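Local coordinates for protein TBC1 domain family member 22A (PDB 2QFZ) that probably acts as a GTPase-activating protein for Rab-family GTPases through its TBC domain and forms homodimers, at residues F157-I162 against I187-T191. Sequence-based numbering, arbitrary orientation.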
ATOM      1  N   PHE A 157       0.181   6.338  -3.325  1.00 16.50           N
ATOM      2  CA  PHE A 157      -0.778   7.126  -4.105  1.00 15.61           C
ATOM      3  C   PHE A 157      -0.167   8.511  -4.500  1.00 17.24           C
ATOM      4  O   PHE A 157      -0.228   8.939  -5.635  1.00 14.06           O
ATOM      5  CB  PHE A 157      -2.069   7.269  -3.310  1.00 16.24           C
ATOM      6  CG  PHE A 157      -2.783   5.979  -3.089  1.00 13.40           C
ATOM      7  CD1 PHE A 157      -3.366   5.319  -4.152  1.00 14.24           C
ATOM      8  CD2 PHE A 157      -2.871   5.417  -1.840  1.00 17.61           C
ATOM      9  CE1 PHE A 157      -4.055   4.120  -3.975  1.00 16.52           C
ATOM     10  CE2 PHE A 157      -3.557   4.201  -1.656  1.00 17.77           C
ATOM     11  CZ  PHE A 157      -4.154   3.572  -2.723  1.00 19.38           C
ATOM     12  N   PHE A 158       0.486   9.158  -3.563  1.00 17.92           N
ATOM     13  CA  PHE A 158       0.930  10.516  -3.774  1.00 20.12           C
ATOM     14  C   PHE A 158       2.056  10.516  -4.804  1.00 23.58           C
ATOM     15  O   PHE A 158       2.057  11.327  -5.718  1.00 20.05           O
ATOM     16  CB  PHE A 158       1.378  11.169  -2.447  1.00 21.47           C
ATOM     17  CG  PHE A 158       1.990  12.537  -2.627  1.00 23.57           C
ATOM     18  CD1 PHE A 158       1.172  13.685  -2.676  1.00 22.98           C
ATOM     19  CD2 PHE A 158       3.370  12.675  -2.800  1.00 24.20           C
ATOM     20  CE1 PHE A 158       1.756  14.973  -2.867  1.00 28.20           C
ATOM     21  CE2 PHE A 158       3.958  13.928  -3.014  1.00 23.89           C
ATOM     22  CZ  PHE A 158       3.155  15.082  -3.028  1.00 25.21           C
ATOM     23  N   VAL A 159       3.006   9.586  -4.663  1.00 21.33           N
ATOM     24  CA  VAL A 159       4.139   9.511  -5.570  1.00 17.92           C
ATOM     25  C   VAL A 159       3.678   9.125  -6.975  1.00 19.47           C
ATOM     26  O   VAL A 159       4.064   9.754  -7.937  1.00 21.04           O
ATOM     27  CB  VAL A 159       5.246   8.564  -5.024  1.00 19.70           C
ATOM     28  CG1 VAL A 159       6.203   8.163  -6.129  1.00 14.78           C
ATOM     29  CG2 VAL A 159       5.966   9.236  -3.848  1.00 20.11           C
ATOM     30  N   VAL A 160       2.808   8.133  -7.084  1.00 17.94           N
ATOM     31  CA  VAL A 160       2.266   7.739  -8.378  1.00 16.49           C
ATOM     32  C   VAL A 160       1.568   8.938  -9.046  1.00 18.43           C
ATOM     33  O   VAL A 160       1.880   9.268 -10.212  1.00 17.47           O
ATOM     34  CB  VAL A 160       1.352   6.464  -8.255  1.00 14.09           C
ATOM     35  CG1 VAL A 160       0.451   6.237  -9.468  1.00 11.74           C
ATOM     36  CG2 VAL A 160       2.218   5.230  -8.011  1.00 17.45           C
ATOM     37  N   PHE A 161       0.674   9.608  -8.306  1.00 15.82           N
ATOM     38  CA  PHE A 161      -0.104  10.705  -8.861  1.00 17.16           C
ATOM     39  C   PHE A 161       0.729  11.971  -9.135  1.00 18.17           C
ATOM     40  O   PHE A 161       0.543  12.587 -10.162  1.00 21.66           O
ATOM     41  CB  PHE A 161      -1.340  11.047  -8.006  1.00 18.95           C
ATOM     42  CG  PHE A 161      -2.288   9.903  -7.797  1.00 18.37           C
ATOM     43  CD1 PHE A 161      -2.375   8.841  -8.691  1.00 20.64           C
ATOM     44  CD2 PHE A 161      -3.154   9.916  -6.709  1.00 16.99           C
ATOM     45  CE1 PHE A 161      -3.280   7.784  -8.474  1.00 23.65           C
ATOM     46  CE2 PHE A 161      -4.059   8.858  -6.494  1.00 21.56           C
ATOM     47  CZ  PHE A 161      -4.124   7.794  -7.403  1.00 21.24           C
ATOM     48  N   ILE A 162       1.686  12.324  -8.278  1.00 18.83           N
ATOM     49  CA  ILE A 162       2.513  13.495  -8.549  1.00 18.15           C
ATOM     50  C   ILE A 162       3.430  13.260  -9.748  1.00 24.48           C
ATOM     51  O   ILE A 162       3.761  14.201 -10.458  1.00 26.07           O
ATOM     52  CB  ILE A 162       3.288  13.979  -7.303  1.00 26.76           C
ATOM     53  CG1 ILE A 162       3.701  15.452  -7.498  1.00 29.76           C
ATOM     54  CG2 ILE A 162       4.517  13.098  -7.007  1.00 22.07           C
ATOM     55  CD1 ILE A 162       3.834  16.224  -6.237  1.00 33.21           C
ATOM     56  N   ILE A 187      -4.043  16.629  -6.784  1.00 20.83           N
ATOM     57  CA  ILE A 187      -3.305  15.445  -6.386  1.00 23.39           C
ATOM     58  C   ILE A 187      -3.611  15.020  -4.961  1.00 22.29           C
ATOM     59  O   ILE A 187      -3.789  13.846  -4.715  1.00 18.34           O
ATOM     60  CB  ILE A 187      -1.779  15.633  -6.546  1.00 21.89           C
ATOM     61  CG1 ILE A 187      -1.409  15.717  -8.029  1.00 23.71           C
ATOM     62  CG2 ILE A 187      -1.018  14.468  -5.882  1.00 22.64           C
ATOM     63  CD1 ILE A 187       0.024  16.205  -8.287  1.00 24.14           C
ATOM     64  N   GLU A 188      -3.672  15.982  -4.037  1.00 19.82           N
ATOM     65  CA  GLU A 188      -3.973  15.732  -2.643  1.00 19.83           C
ATOM     66  C   GLU A 188      -5.357  15.117  -2.469  1.00 23.70           C
ATOM     67  O   GLU A 188      -5.504  14.124  -1.691  1.00 17.19           O
ATOM     68  CB  GLU A 188      -3.791  17.005  -1.772  1.00 21.96           C
ATOM     69  CG  GLU A 188      -4.281  16.845  -0.334  1.00 22.84           C
ATOM     70  CD  GLU A 188      -4.167  18.092   0.540  1.00 23.91           C
ATOM     71  OE1 GLU A 188      -3.446  18.998   0.183  1.00 27.18           O
ATOM     72  OE2 GLU A 188      -4.784  18.133   1.630  1.00 25.92           O
ATOM     73  N   ALA A 189      -6.361  15.660  -3.187  1.00 18.89           N
ATOM     74  CA  ALA A 189      -7.729  15.101  -3.158  1.00 17.75           C
ATOM     75  C   ALA A 189      -7.750  13.665  -3.687  1.00 20.66           C
ATOM     76  O   ALA A 189      -8.350  12.796  -3.088  1.00 19.97           O
ATOM     77  CB  ALA A 189      -8.725  15.962  -4.007  1.00 13.51           C
ATOM     78  N   ASP A 190      -7.123  13.455  -4.835  1.00 22.23           N
ATOM     79  CA  ASP A 190      -7.017  12.119  -5.462  1.00 23.44           C
ATOM     80  C   ASP A 190      -6.371  11.116  -4.483  1.00 19.26           C
ATOM     81  O   ASP A 190      -6.861  10.000  -4.273  1.00 13.82           O
ATOM     82  CB  ASP A 190      -6.190  12.221  -6.770  1.00 22.87           C
ATOM     83  CG  ASP A 190      -6.893  13.069  -7.880  1.00 27.90           C
ATOM     84  OD1 ASP A 190      -8.060  13.593  -7.670  1.00 25.13           O
ATOM     85  OD2 ASP A 190      -6.290  13.172  -8.991  1.00 24.58           O
ATOM     86  N   THR A 191      -5.305  11.559  -3.843  1.00 17.05           N
ATOM     87  CA  THR A 191      -4.571  10.740  -2.867  1.00 18.68           C
ATOM     88  C   THR A 191      -5.462  10.372  -1.676  1.00 19.14           C
ATOM     89  O   THR A 191      -5.517   9.175  -1.259  1.00 20.37           O
ATOM     90  CB  THR A 191      -3.304  11.437  -2.430  1.00 17.66           C
ATOM     91  OG1 THR A 191      -2.487  11.642  -3.573  1.00 17.77           O
ATOM     92  CG2 THR A 191      -2.505  10.607  -1.387  1.00 19.26           C
TER
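Of its side chain, Phe-157 brings CB nearest Thr-191, 3.9 Å from CG2, while its ring leads on to Cys-194, Leu-198 and Trp-267. Phe-158 has CG anti to its own nitrogen (chi1 174°), which sets the ring beside Ile-187, the side chains crossing at about a right angle, CD1 4.0 Å from Ile-187 CG2. Phe-161 turns its side chain toward the other helix: its CB rests on the same CG2, and its ring presents an edge to Thr-191 OG1, 3.6 Å from CD2, and to Asp-190 O. Asp-190 CB lies 3.8 Å from Phe-161 CD2; its carboxylate, the plane 85° from the ring's, hydrogen-bonds with Tyr-66 and Gln-82 and forms a salt bridge with Lys-61, also a cation-pi partner of Phe-161. Ile-162 receives Ile-187 CD1 against its CG1 at 3.8 Å. The Thr-191 hydroxyl, which also touches Phe-158 CA, is satisfied by donating from OG1 to Ile-187 O (2.8 Å), above the carbonyl plane, opposite Thr-191 N. A valine in its place would probably leave Ile-187 O with just the backbone donor. Crossing at 137°, their axes 9.2 Å apart, these segments exemplify buried helix-helix packing, joining helices 150-162 and 181-200 in the all-helical TBC domain.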